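Local coordinates for protein dextranase (Pseudarthrobacter oxydans, PDB 6NZS) that catalyses the endohydrolysis of alpha-1,6-glucosidic linkages in dextran, as a member of glycoside hydrolase family 49, at residues N7-T12 and E91-V96; D38-Q43 and A50-T55. All blocks are in the same frame, centred on the assembly; numbering follows the deposited sequence.

Both contacts are antiparallel strand pairings within the N-terminal Ig-like domain, and interaction 2 is nested in the loop that interaction 1 closes. They share a sheet, strand 51-58 being a neighbour of strand 84-92. Both are partly buried, each with one buried, mainly apolar face and a polar pair on the other. Interaction 1 joins a two-residue strand near the N-terminus to strand 84-92, burying Leu-10 and Tyr-92 opposite a histidine-glutamate pair. Interaction 2 is a hairpin, with Leu-39, Val-41 and Ala-53 buried and a glutamine-aspartate bond on its outer face. They meet where Thr-12 OG1 lies 2.7 Å from Asp-52 O and Asn-9 ND2 2.9 Å from Gln-43 OE1, both probable hydrogen bonds.

Interaction 1: N7-T12 and E91-V96; sequences NGNLHT and EYAKDV
Residues 10-11 and 91-92 form a short antiparallel strand pairing in the N-terminal domain, where an early stretch of chain lies against the end of strand 84-92. His-11 and Glu-91 are the hydrogen-bonded pair, His-11 N giving to Glu-91 O at 2.9 Å and Glu-91 N to His-11 O at 3.0 Å. Their side chains run side by side in the same direction. The imidazole ND1 reaches Glu-91 OE1 at 3.0 Å, meeting it on the anti side; the carboxylate oxygen lies nearly in the ring plane, while ring and carboxylate planes stand 66° apart. CG of His-11 is anti to the backbone N (chi1 -177°), which lays the ring alongside the glutamate chain. A leucine in its place would probably leave Glu-91 OE1 without this N-H donor and the carboxylate freer to turn. The domain is the Ig-like module of glycosyl hydrolase family 49, and the ring also touches Pro-258 as Glu-91 touches Tyr-281, consistent with this face of the pairing looking toward the beta-solenoid. On the other face Leu-10 and Tyr-92 form the non-hydrogen-bonded pair, with Leu-10 CD1 4.3 Å from Tyr-92 CB and also near Val-96 CG1. Beyond the strands, Ala-93 N bonds to Asn-9 O at 2.8 Å, and a water bridges that same oxygen to Lys-94 O. An Asx turn shapes the approach to the short strand: Asn-7 OD1 accepts from Asn-9 N at 2.9 Å, in the carbonyl plane. The Asn-9 amide, whose ND2 bonds to Gln-43, passes Lys-94 CD at 3.9 Å.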
# COMPACT_ATOMS: atom_id res chain seq x y z
N ASN A 7 13.45 1.70 26.57
CA ASN A 7 13.23 2.72 27.58
C ASN A 7 11.95 3.49 27.25
O ASN A 7 11.23 3.16 26.30
CB ASN A 7 14.46 3.64 27.73
CG ASN A 7 14.81 4.36 26.45
OD1 ASN A 7 14.02 5.14 25.93
ND2 ASN A 7 16.02 4.13 25.94
N GLY A 8 11.67 4.51 28.05
CA GLY A 8 10.42 5.23 27.88
C GLY A 8 10.28 5.96 26.56
O GLY A 8 9.16 6.23 26.13
N ASN A 9 11.40 6.27 25.90
CA ASN A 9 11.38 7.10 24.70
C ASN A 9 11.78 6.38 23.43
O ASN A 9 11.61 6.94 22.34
CB ASN A 9 12.31 8.31 24.85
CG ASN A 9 11.81 9.30 25.87
OD1 ASN A 9 10.69 9.20 26.37
ND2 ASN A 9 12.66 10.26 26.20
N LEU A 10 12.35 5.18 23.53
CA LEU A 10 12.87 4.50 22.35
C LEU A 10 12.75 3.00 22.58
O LEU A 10 13.12 2.50 23.65
CB LEU A 10 14.33 4.89 22.10
CG LEU A 10 15.02 4.32 20.86
CD1 LEU A 10 14.26 4.67 19.56
CD2 LEU A 10 16.46 4.82 20.80
N HIS A 11 12.24 2.29 21.59
CA HIS A 11 12.18 0.84 21.65
C HIS A 11 12.64 0.30 20.31
O HIS A 11 12.04 0.60 19.27
CB HIS A 11 10.77 0.35 21.96
CG HIS A 11 10.68 -1.14 22.10
ND1 HIS A 11 9.57 -1.86 21.73
CD2 HIS A 11 11.58 -2.04 22.57
CE1 HIS A 11 9.79 -3.14 21.97
NE2 HIS A 11 11.00 -3.28 22.48
N THR A 12 13.70 -0.50 20.33
CA THR A 12 14.17 -1.24 19.17
C THR A 12 14.30 -2.71 19.56
O THR A 12 14.22 -3.08 20.74
CB THR A 12 15.51 -0.73 18.64
OG1 THR A 12 16.55 -1.08 19.57
CG2 THR A 12 15.50 0.78 18.45
N GLU A 91 9.99 2.16 17.83
CA GLU A 91 9.12 3.09 18.53
C GLU A 91 9.94 4.24 19.07
O GLU A 91 11.05 4.04 19.58
CB GLU A 91 8.41 2.42 19.71
CG GLU A 91 7.52 1.27 19.33
CD GLU A 91 6.72 0.77 20.52
OE1 GLU A 91 7.11 -0.27 21.10
OE2 GLU A 91 5.73 1.43 20.89
N TYR A 92 9.39 5.45 18.99
CA TYR A 92 10.09 6.61 19.53
C TYR A 92 9.08 7.59 20.10
O TYR A 92 7.91 7.62 19.70
CB TYR A 92 11.05 7.25 18.51
CG TYR A 92 10.41 8.12 17.45
CD1 TYR A 92 9.26 7.72 16.78
CD2 TYR A 92 10.98 9.34 17.10
CE1 TYR A 92 8.68 8.53 15.80
CE2 TYR A 92 10.40 10.15 16.11
CZ TYR A 92 9.25 9.73 15.47
OH TYR A 92 8.67 10.54 14.53
N ALA A 93 9.53 8.39 21.08
CA ALA A 93 8.69 9.42 21.67
C ALA A 93 9.34 10.79 21.64
O ALA A 93 8.72 11.76 22.10
CB ALA A 93 8.30 9.03 23.11
N LYS A 94 10.54 10.91 21.10
CA LYS A 94 11.31 12.15 21.12
C LYS A 94 12.20 12.11 19.89
O LYS A 94 12.54 11.03 19.40
CB LYS A 94 12.15 12.18 22.40
CG LYS A 94 12.98 13.43 22.66
CD LYS A 94 13.48 13.42 24.12
CE LYS A 94 14.53 14.48 24.39
NZ LYS A 94 14.03 15.86 24.26
N ASP A 95 12.56 13.30 19.38
CA ASP A 95 13.39 13.39 18.17
C ASP A 95 14.58 12.45 18.27
O ASP A 95 15.22 12.33 19.32
CB ASP A 95 13.95 14.81 18.03
CG ASP A 95 12.89 15.85 17.68
OD1 ASP A 95 11.69 15.57 17.79
OD2 ASP A 95 13.29 16.98 17.32
N VAL A 96 14.91 11.80 17.15
CA VAL A 96 16.01 10.84 17.09
C VAL A 96 16.93 11.17 15.93
O VAL A 96 16.55 11.80 14.95
CB VAL A 96 15.54 9.37 16.97
CG1 VAL A 96 14.82 8.91 18.23
CG2 VAL A 96 14.66 9.20 15.72
O HOH W 1 13.22 8.88 21.37

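Interaction 2: D38-Q43 and A50-T55; sequences DLQVAQ and AYDAFT
Leu-39 and Val-41 border the small side chain of Ala-53 on the inner face of this beta hairpin. Leu-39 CD2 fills the hollow beside it, packing on Ala-53 CB at 3.7 Å, and Val-41 CG2 flanks the same Ala-53 CB more loosely at 4.4 Å. CG of Leu-39 lies opposite the backbone N (chi1 -170°), which lets the CD2 methyl reach Ala-53. Val-41 and Tyr-51 exchange two backbone hydrogen bonds, of 2.8 Å from Val-41 N to Tyr-51 O and 2.7 Å from Tyr-51 N to Val-41 O. On the outer face Gln-40 lies alongside Asp-52. Its NE2 comes to Asp-52 OD1 at 3.0 Å from above the carboxylate plane, with the amide and carboxylate planes turned 69° apart; Asp-52 OD2 bonds to Thr-3 N. The other side of the amide, Gln-40 OE1, rests 3.8 Å from the Ala-50 CB methyl. Toward the turn, Ala-42 CB meets Ala-50 CB at 4.1 Å, two small methyls in loose contact. At the far end the chains part, and a water wedges between Leu-39 N, Ala-53 O and Thr-55 OG1. Strand 37-43 continues its pairing with strand 96-102, and strand 51-58 with strand 84-92, while Leu-39 packs on Met-186 and Ile-188 of strand 176-192, Val-41 on Phe-90, Val-96 and Val-98.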
# COMPACT_ATOMS: atom_id res chain seq x y z
N ASP A 38 22.03 -1.39 7.30
CA ASP A 38 22.01 -1.49 8.75
C ASP A 38 21.52 -0.17 9.33
O ASP A 38 21.84 0.89 8.80
CB ASP A 38 23.40 -1.79 9.31
CG ASP A 38 23.87 -3.20 8.99
OD1 ASP A 38 23.08 -4.14 9.17
OD2 ASP A 38 25.04 -3.36 8.58
N LEU A 39 20.75 -0.24 10.41
CA LEU A 39 20.16 0.95 11.01
C LEU A 39 20.40 0.97 12.52
O LEU A 39 20.26 -0.05 13.20
CB LEU A 39 18.66 0.98 10.72
CG LEU A 39 17.90 2.26 11.06
CD1 LEU A 39 16.81 2.52 10.03
CD2 LEU A 39 17.29 2.15 12.42
N GLN A 40 20.77 2.15 13.04
CA GLN A 40 20.84 2.40 14.47
C GLN A 40 20.13 3.71 14.77
O GLN A 40 20.03 4.59 13.90
CB GLN A 40 22.29 2.49 14.97
CG GLN A 40 23.03 1.16 14.95
CD GLN A 40 24.48 1.31 15.39
OE1 GLN A 40 24.99 2.42 15.50
NE2 GLN A 40 25.14 0.18 15.66
N VAL A 41 19.62 3.84 16.00
CA VAL A 41 18.81 4.98 16.40
C VAL A 41 19.28 5.48 17.76
O VAL A 41 19.50 4.69 18.68
CB VAL A 41 17.30 4.63 16.51
CG1 VAL A 41 16.46 5.90 16.65
CG2 VAL A 41 16.84 3.81 15.34
N ALA A 42 19.39 6.80 17.89
CA ALA A 42 19.74 7.43 19.16
C ALA A 42 18.80 8.59 19.41
O ALA A 42 18.40 9.28 18.47
CB ALA A 42 21.16 7.97 19.12
N GLN A 43 18.45 8.82 20.67
CA GLN A 43 17.75 10.05 21.02
C GLN A 43 18.62 11.23 20.61
O GLN A 43 19.85 11.19 20.75
CB GLN A 43 17.49 10.09 22.52
CG GLN A 43 16.40 11.05 22.94
CD GLN A 43 15.96 10.84 24.37
OE1 GLN A 43 15.12 9.98 24.66
NE2 GLN A 43 16.51 11.64 25.28
N ALA A 50 23.56 5.03 20.52
CA ALA A 50 22.80 4.55 19.37
C ALA A 50 22.52 3.07 19.53
O ALA A 50 23.42 2.29 19.88
CB ALA A 50 23.57 4.81 18.07
N TYR A 51 21.28 2.68 19.26
CA TYR A 51 20.81 1.32 19.46
C TYR A 51 20.45 0.69 18.13
O TYR A 51 19.87 1.34 17.26
CB TYR A 51 19.57 1.32 20.35
CG TYR A 51 19.83 1.83 21.75
CD1 TYR A 51 20.27 0.97 22.74
CD2 TYR A 51 19.66 3.18 22.06
CE1 TYR A 51 20.51 1.43 24.02
CE2 TYR A 51 19.90 3.64 23.35
CZ TYR A 51 20.33 2.76 24.32
OH TYR A 51 20.57 3.22 25.60
N ASP A 52 20.80 -0.59 17.97
CA ASP A 52 20.46 -1.31 16.75
C ASP A 52 18.96 -1.54 16.66
O ASP A 52 18.30 -1.83 17.66
CB ASP A 52 21.17 -2.66 16.75
CG ASP A 52 22.67 -2.51 16.77
OD1 ASP A 52 23.23 -2.13 15.73
OD2 ASP A 52 23.27 -2.77 17.83
N ALA A 53 18.43 -1.41 15.44
CA ALA A 53 17.04 -1.76 15.15
C ALA A 53 17.06 -2.70 13.96
O ALA A 53 17.72 -2.42 12.96
CB ALA A 53 16.22 -0.51 14.80
N PHE A 54 16.34 -3.81 14.07
CA PHE A 54 16.38 -4.81 13.01
C PHE A 54 15.86 -4.23 11.71
O PHE A 54 14.90 -3.46 11.70
CB PHE A 54 15.52 -6.01 13.40
CG PHE A 54 15.78 -7.23 12.57
CD1 PHE A 54 16.93 -7.98 12.80
CD2 PHE A 54 14.92 -7.61 11.56
CE1 PHE A 54 17.19 -9.11 12.05
CE2 PHE A 54 15.18 -8.74 10.80
CZ PHE A 54 16.31 -9.49 11.04
N THR A 55 16.49 -4.62 10.60
CA THR A 55 15.97 -4.31 9.27
C THR A 55 15.56 -5.62 8.61
O THR A 55 16.41 -6.46 8.30
CB THR A 55 16.97 -3.54 8.41
OG1 THR A 55 17.38 -2.35 9.09
CG2 THR A 55 16.33 -3.15 7.08
O HOH W 2 19.42 -2.68 10.95
O HOH W 3 22.17 -2.12 13.24